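Local coordinates for neuraminidase (Influenza A virus, PDB 4K3Y), which forms the beta-propeller head of a neuraminidase-like glycoprotein on a bat influenza virus, though whether it cleaves sialic acid as true neuraminidases do is doubtful, at residues 141-146 with 193-198; 158-163 with 172-177. All blocks are in the same frame, centred on the assembly; numbering follows the deposited sequence.

Contact 1: 141-146 with 193-198; sequences PLRTQA and NFEFPT
Gln145 and Pro197 are joined by a hydrogen bond from side chain to backbone. The amide NE2 of Gln145 donates to the backbone O of Pro197 at 2.9 Å; that oxygen lies in the amide plane of Gln145, whereas the donor sits above the carbonyl plane of Pro197. CG of Gln145 lies between the backbone N and the carbonyl carbon (chi1 41°), and the extended chain carries NE2 to Pro197 O; nearer the backbone, CB of Gln145 packs 3.7 Å from CD of the Pro197 ring. At Phe196, where the chain turns a corner, the ring has the O of Gln145 at its edge and CB of Ala146 4.1 Å from its CD1. A second polar link is the salt bridge between Arg143 NH1 and Glu195 OE2. The carboxylate meets the guanidinium at its edge, with the two planes 25° apart, after the Glu195 chain folds at chi2 (-80°). Arg143 is steadied from its own segment, since NE donates to Pro141 O at 3.1 Å. Beyond this shell, OE1 of Gln145 turns to Thr158, and Thr144 OG1 closes an ST turn onto Ala146 N while also bonding Ser101. Segment 141-146 lies in the connection from strand 129-134 to strand 150-152; Pro197 and Thr198 already begin strand 197-202, and the side chains of Glu195 and Pro197 rest on strand 155-162.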
loop_
_atom_site.group_PDB
_atom_site.type_symbol
_atom_site.label_atom_id
_atom_site.label_comp_id
_atom_site.label_asym_id
_atom_site.label_seq_id
_atom_site.Cartn_x
_atom_site.Cartn_y
_atom_site.Cartn_z
ATOM N N PRO C 141 33.905 16.480 6.274
ATOM C CA PRO C 141 32.470 16.585 6.017
ATOM C C PRO C 141 31.676 16.348 7.307
ATOM O O PRO C 141 32.154 15.650 8.216
ATOM C CB PRO C 141 32.236 15.443 5.027
ATOM C CG PRO C 141 33.178 14.368 5.521
ATOM C CD PRO C 141 34.389 15.095 6.097
ATOM N N LEU C 142 30.493 16.949 7.394
ATOM C CA LEU C 142 29.591 16.721 8.525
ATOM C C LEU C 142 29.177 15.251 8.610
ATOM O O LEU C 142 29.089 14.556 7.584
ATOM C CB LEU C 142 28.349 17.616 8.416
ATOM C CG LEU C 142 28.279 18.868 9.301
ATOM C CD1 LEU C 142 29.662 19.387 9.704
ATOM C CD2 LEU C 142 27.489 19.966 8.616
ATOM N N ARG C 143 28.932 14.781 9.831
ATOM C CA ARG C 143 28.552 13.385 10.063
ATOM C C ARG C 143 27.403 13.251 11.059
ATOM O O ARG C 143 27.532 13.661 12.225
ATOM C CB ARG C 143 29.739 12.604 10.626
ATOM C CG ARG C 143 30.867 12.302 9.657
ATOM C CD ARG C 143 32.184 12.220 10.425
ATOM N NE ARG C 143 32.928 13.456 10.247
ATOM C CZ ARG C 143 33.741 13.993 11.148
ATOM N NH1 ARG C 143 33.939 13.407 12.318
ATOM N NH2 ARG C 143 34.367 15.123 10.863
ATOM N N THR C 144 26.297 12.645 10.625
ATOM C CA THR C 144 25.210 12.303 11.560
ATOM C C THR C 144 25.574 11.116 12.456
ATOM O O THR C 144 26.610 10.472 12.262
ATOM C CB THR C 144 23.913 11.966 10.828
ATOM O OG1 THR C 144 23.973 10.619 10.334
ATOM C CG2 THR C 144 23.691 12.938 9.673
ATOM N N GLN C 145 24.715 10.804 13.418
ATOM C CA GLN C 145 25.038 9.750 14.370
ATOM C C GLN C 145 24.716 8.362 13.826
ATOM O O GLN C 145 24.993 7.351 14.493
ATOM C CB GLN C 145 24.327 9.979 15.694
ATOM C CG GLN C 145 22.904 10.456 15.534
ATOM C CD GLN C 145 22.237 10.754 16.865
ATOM O OE1 GLN C 145 21.362 11.623 16.960
ATOM N NE2 GLN C 145 22.629 10.018 17.896
ATOM N N ALA C 146 24.152 8.325 12.614
ATOM C CA ALA C 146 23.896 7.067 11.906
ATOM C C ALA C 146 23.111 6.121 12.797
ATOM O O ALA C 146 23.437 4.930 12.936
ATOM C CB ALA C 146 25.204 6.404 11.456
ATOM N N ASN C 193 37.692 11.227 20.805
ATOM C CA ASN C 193 36.837 11.269 19.618
ATOM C C ASN C 193 35.462 10.637 19.925
ATOM O O ASN C 193 35.382 9.656 20.674
ATOM C CB ASN C 193 37.544 10.563 18.455
ATOM C CG ASN C 193 36.662 10.415 17.228
ATOM O OD1 ASN C 193 36.065 11.391 16.749
ATOM N ND2 ASN C 193 36.564 9.183 16.712
ATOM N N PHE C 194 34.390 11.195 19.356
ATOM C CA PHE C 194 33.028 10.793 19.716
ATOM C C PHE C 194 32.095 10.634 18.503
ATOM O O PHE C 194 31.190 11.459 18.288
ATOM C CB PHE C 194 32.439 11.819 20.695
ATOM C CG PHE C 194 31.251 11.313 21.469
ATOM C CD1 PHE C 194 31.415 10.338 22.447
ATOM C CD2 PHE C 194 29.969 11.819 21.234
ATOM C CE1 PHE C 194 30.321 9.860 23.183
ATOM C CE2 PHE C 194 28.878 11.351 21.965
ATOM C CZ PHE C 194 29.056 10.365 22.943
ATOM N N GLU C 195 32.299 9.577 17.719
ATOM C CA GLU C 195 31.510 9.380 16.486
ATOM C C GLU C 195 30.316 8.448 16.667
ATOM O O GLU C 195 30.327 7.588 17.545
ATOM C CB GLU C 195 32.391 8.843 15.347
ATOM C CG GLU C 195 33.595 9.715 15.009
ATOM C CD GLU C 195 33.251 10.916 14.141
ATOM O OE1 GLU C 195 32.245 10.876 13.392
ATOM O OE2 GLU C 195 34.009 11.903 14.203
ATOM N N PHE C 196 29.293 8.633 15.831
ATOM C CA PHE C 196 28.120 7.739 15.797
ATOM C C PHE C 196 27.462 7.411 17.134
ATOM O O PHE C 196 27.227 6.232 17.411
ATOM C CB PHE C 196 28.507 6.397 15.157
ATOM C CG PHE C 196 29.396 6.541 13.978
ATOM C CD1 PHE C 196 28.957 7.231 12.851
ATOM C CD2 PHE C 196 30.674 6.008 13.989
ATOM C CE1 PHE C 196 29.776 7.384 11.745
ATOM C CE2 PHE C 196 31.506 6.149 12.878
ATOM C CZ PHE C 196 31.048 6.845 11.754
ATOM N N PRO C 197 27.157 8.424 17.966
ATOM C CA PRO C 197 26.503 8.014 19.221
ATOM C C PRO C 197 25.135 7.345 18.995
ATOM O O PRO C 197 24.371 7.770 18.118
ATOM C CB PRO C 197 26.326 9.337 19.980
ATOM C CG PRO C 197 26.419 10.416 18.925
ATOM C CD PRO C 197 27.345 9.885 17.873
ATOM N N THR C 198 24.864 6.280 19.747
ATOM C CA THR C 198 23.532 5.688 19.804
ATOM C C THR C 198 22.999 5.975 21.184
ATOM O O THR C 198 23.725 5.900 22.185
ATOM C CB THR C 198 23.520 4.163 19.557
ATOM O OG1 THR C 198 24.696 3.569 20.125
ATOM C CG2 THR C 198 23.511 3.884 18.101
#

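Contact 2: 158-163 with 172-177; sequences TIIADG and RLYRLV
Thr158 and Ile160 pair with Tyr174 and Arg172 as antiparallel hydrogen-bonded pairs, with Ile159 and Leu173 the non-hydrogen-bonded pair between them, and the strand axes approach to 4.9 Å at 140° between their directions. This is a beta hairpin, formed by the two inner strands of a four-stranded propeller blade. Each hydrogen-bonded pair is closed by two backbone bonds, among them Tyr174 N to Thr158 O at 2.8 Å and Arg172 N to Ile160 O at 3.0 Å. Side chains alternate between the faces of the sheet. On the face carrying Thr158, Ile160, Arg172 and Tyr174, Ile160 crosses Tyr174 at about a right angle, its CB 4.1 Å from ring atom CE1 and its CD1 close to the same side of the ring. With OG1 anti to its backbone N (chi1 -175°) and bonded to Gln145, Thr158 directs CG2 toward the neighbouring strand, 3.9 Å from Tyr174 CB and 4.0 Å from Leu176 CD1. Trp184, from the next strand of the blade, meets the Tyr174 ring and makes a cation-pi contact with Arg172, while Ile134 of the preceding blade covers Ile160 and Tyr174. The other face carries Ile159 and Leu173, whose CG1 and CD2 respectively lie 4.1 Å apart; Leu222 and Phe224 of the following blade pack against them. Between these layers the backbone O of Arg172, already bonded to Ile160 N, also receives a CA-H...O contact from Ile159 CA at 3.3 Å.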
loop_
_atom_site.group_PDB
_atom_site.type_symbol
_atom_site.label_atom_id
_atom_site.label_comp_id
_atom_site.label_asym_id
_atom_site.label_seq_id
_atom_site.Cartn_x
_atom_site.Cartn_y
_atom_site.Cartn_z
ATOM N N THR C 158 19.904 15.597 18.611
ATOM C CA THR C 158 20.820 14.815 17.793
ATOM C C THR C 158 22.227 15.373 17.946
ATOM O O THR C 158 22.399 16.518 18.382
ATOM C CB THR C 158 20.409 14.806 16.303
ATOM O OG1 THR C 158 21.279 13.935 15.565
ATOM C CG2 THR C 158 20.469 16.212 15.707
ATOM N N ILE C 159 23.229 14.561 17.604
ATOM C CA ILE C 159 24.622 14.985 17.696
ATOM C C ILE C 159 25.279 14.927 16.318
ATOM O O ILE C 159 25.089 13.963 15.586
ATOM C CB ILE C 159 25.389 14.133 18.722
ATOM C CG1 ILE C 159 24.705 14.240 20.088
ATOM C CG2 ILE C 159 26.846 14.591 18.816
ATOM C CD1 ILE C 159 25.010 13.114 21.064
ATOM N N ILE C 160 26.028 15.969 15.961
ATOM C CA ILE C 160 26.685 16.031 14.653
ATOM C C ILE C 160 28.187 16.251 14.780
ATOM O O ILE C 160 28.643 17.049 15.599
ATOM C CB ILE C 160 26.068 17.122 13.763
ATOM C CG1 ILE C 160 24.584 16.814 13.534
ATOM C CG2 ILE C 160 26.814 17.246 12.426
ATOM C CD1 ILE C 160 23.910 17.767 12.594
ATOM N N ALA C 161 28.948 15.533 13.959
ATOM C CA ALA C 161 30.403 15.580 14.013
ATOM C C ALA C 161 31.002 16.401 12.871
ATOM O O ALA C 161 30.542 16.325 11.726
ATOM C CB ALA C 161 30.970 14.171 14.003
ATOM N N ASP C 162 32.034 17.175 13.199
ATOM C CA ASP C 162 32.828 17.898 12.213
ATOM C C ASP C 162 34.305 17.547 12.424
ATOM O O ASP C 162 34.641 16.729 13.293
ATOM C CB ASP C 162 32.619 19.406 12.359
ATOM C CG ASP C 162 32.862 20.166 11.064
ATOM O OD1 ASP C 162 33.550 19.636 10.160
ATOM O OD2 ASP C 162 32.365 21.308 10.955
ATOM N N GLY C 163 35.182 18.156 11.625
ATOM C CA GLY C 163 36.602 17.854 11.675
ATOM C C GLY C 163 37.041 17.039 10.475
ATOM O O GLY C 163 36.239 16.332 9.869
ATOM N N ARG C 172 28.762 18.566 18.238
ATOM C CA ARG C 172 27.749 19.509 18.687
ATOM C C ARG C 172 26.425 18.855 19.046
ATOM O O ARG C 172 25.960 17.935 18.367
ATOM C CB ARG C 172 27.520 20.576 17.621
ATOM C CG ARG C 172 28.645 21.588 17.534
ATOM C CD ARG C 172 28.351 22.606 16.464
ATOM N NE ARG C 172 29.323 23.692 16.463
ATOM C CZ ARG C 172 29.213 24.780 15.704
ATOM N NH1 ARG C 172 28.164 24.914 14.895
ATOM N NH2 ARG C 172 30.145 25.733 15.758
ATOM N N LEU C 173 25.829 19.347 20.124
ATOM C CA LEU C 173 24.501 18.921 20.545
ATOM C C LEU C 173 23.427 19.815 19.909
ATOM O O LEU C 173 23.402 21.018 20.134
ATOM C CB LEU C 173 24.404 18.990 22.066
ATOM C CG LEU C 173 23.875 17.737 22.750
ATOM C CD1 LEU C 173 23.579 18.024 24.215
ATOM C CD2 LEU C 173 22.634 17.211 22.030
ATOM N N TYR C 174 22.544 19.228 19.108
ATOM C CA TYR C 174 21.477 20.004 18.476
ATOM C C TYR C 174 20.101 19.703 19.073
ATOM O O TYR C 174 19.740 18.540 19.286
ATOM C CB TYR C 174 21.453 19.788 16.956
ATOM C CG TYR C 174 22.544 20.530 16.212
ATOM C CD1 TYR C 174 23.825 19.993 16.105
ATOM C CD2 TYR C 174 22.297 21.762 15.616
ATOM C CE1 TYR C 174 24.830 20.659 15.436
ATOM C CE2 TYR C 174 23.302 22.440 14.943
ATOM C CZ TYR C 174 24.568 21.878 14.858
ATOM O OH TYR C 174 25.589 22.521 14.197
ATOM N N ARG C 175 19.343 20.761 19.349
ATOM C CA ARG C 175 17.957 20.616 19.768
ATOM C C ARG C 175 17.071 21.066 18.611
ATOM O O ARG C 175 17.359 22.075 17.963
ATOM C CB ARG C 175 17.688 21.433 21.036
ATOM C CG ARG C 175 16.401 22.271 21.008
ATOM C CD ARG C 175 16.058 22.941 22.346
ATOM N NE ARG C 175 17.192 23.627 22.964
ATOM C CZ ARG C 175 17.609 23.392 24.207
ATOM N NH1 ARG C 175 16.979 22.491 24.957
ATOM N NH2 ARG C 175 18.650 24.051 24.702
ATOM N N LEU C 176 16.010 20.311 18.335
ATOM C CA LEU C 176 15.149 20.617 17.195
ATOM C C LEU C 176 13.675 20.590 17.534
ATOM O O LEU C 176 13.180 19.657 18.179
ATOM C CB LEU C 176 15.398 19.638 16.051
ATOM C CG LEU C 176 16.790 19.651 15.426
ATOM C CD1 LEU C 176 17.135 18.240 15.024
ATOM C CD2 LEU C 176 16.842 20.570 14.216
ATOM N N VAL C 177 12.972 21.615 17.076
ATOM C CA VAL C 177 11.533 21.651 17.231
ATOM C C VAL C 177 10.877 21.665 15.854
ATOM O O VAL C 177 11.206 22.507 15.017
ATOM C CB VAL C 177 11.109 22.857 18.064
ATOM C CG1 VAL C 177 9.802 23.406 17.552
ATOM C CG2 VAL C 177 10.993 22.460 19.526
#

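In the fold
Contact 2 is nested along the chain inside the loop that contact 1 closes, and their centres lie about 9 Å apart. Two bonds probably couple them directly. One joins Gln145 OE1 to Thr158 OG1 at 2.7 Å, so that a single amide side chain reaches both the hairpin and segment 193-198; the other is between backbone atoms, Arg143 O and Ala161 N, at 2.9 Å. Segment 141-146 thus lies between the blade holding contact 2 and the entrance to the next blade. The surroundings differ: the Glu195 side chain is about 10 Å from the bound calcium ion, whereas the side chain of Leu176 lies about 11 Å from a glycan sugar that touches Val177.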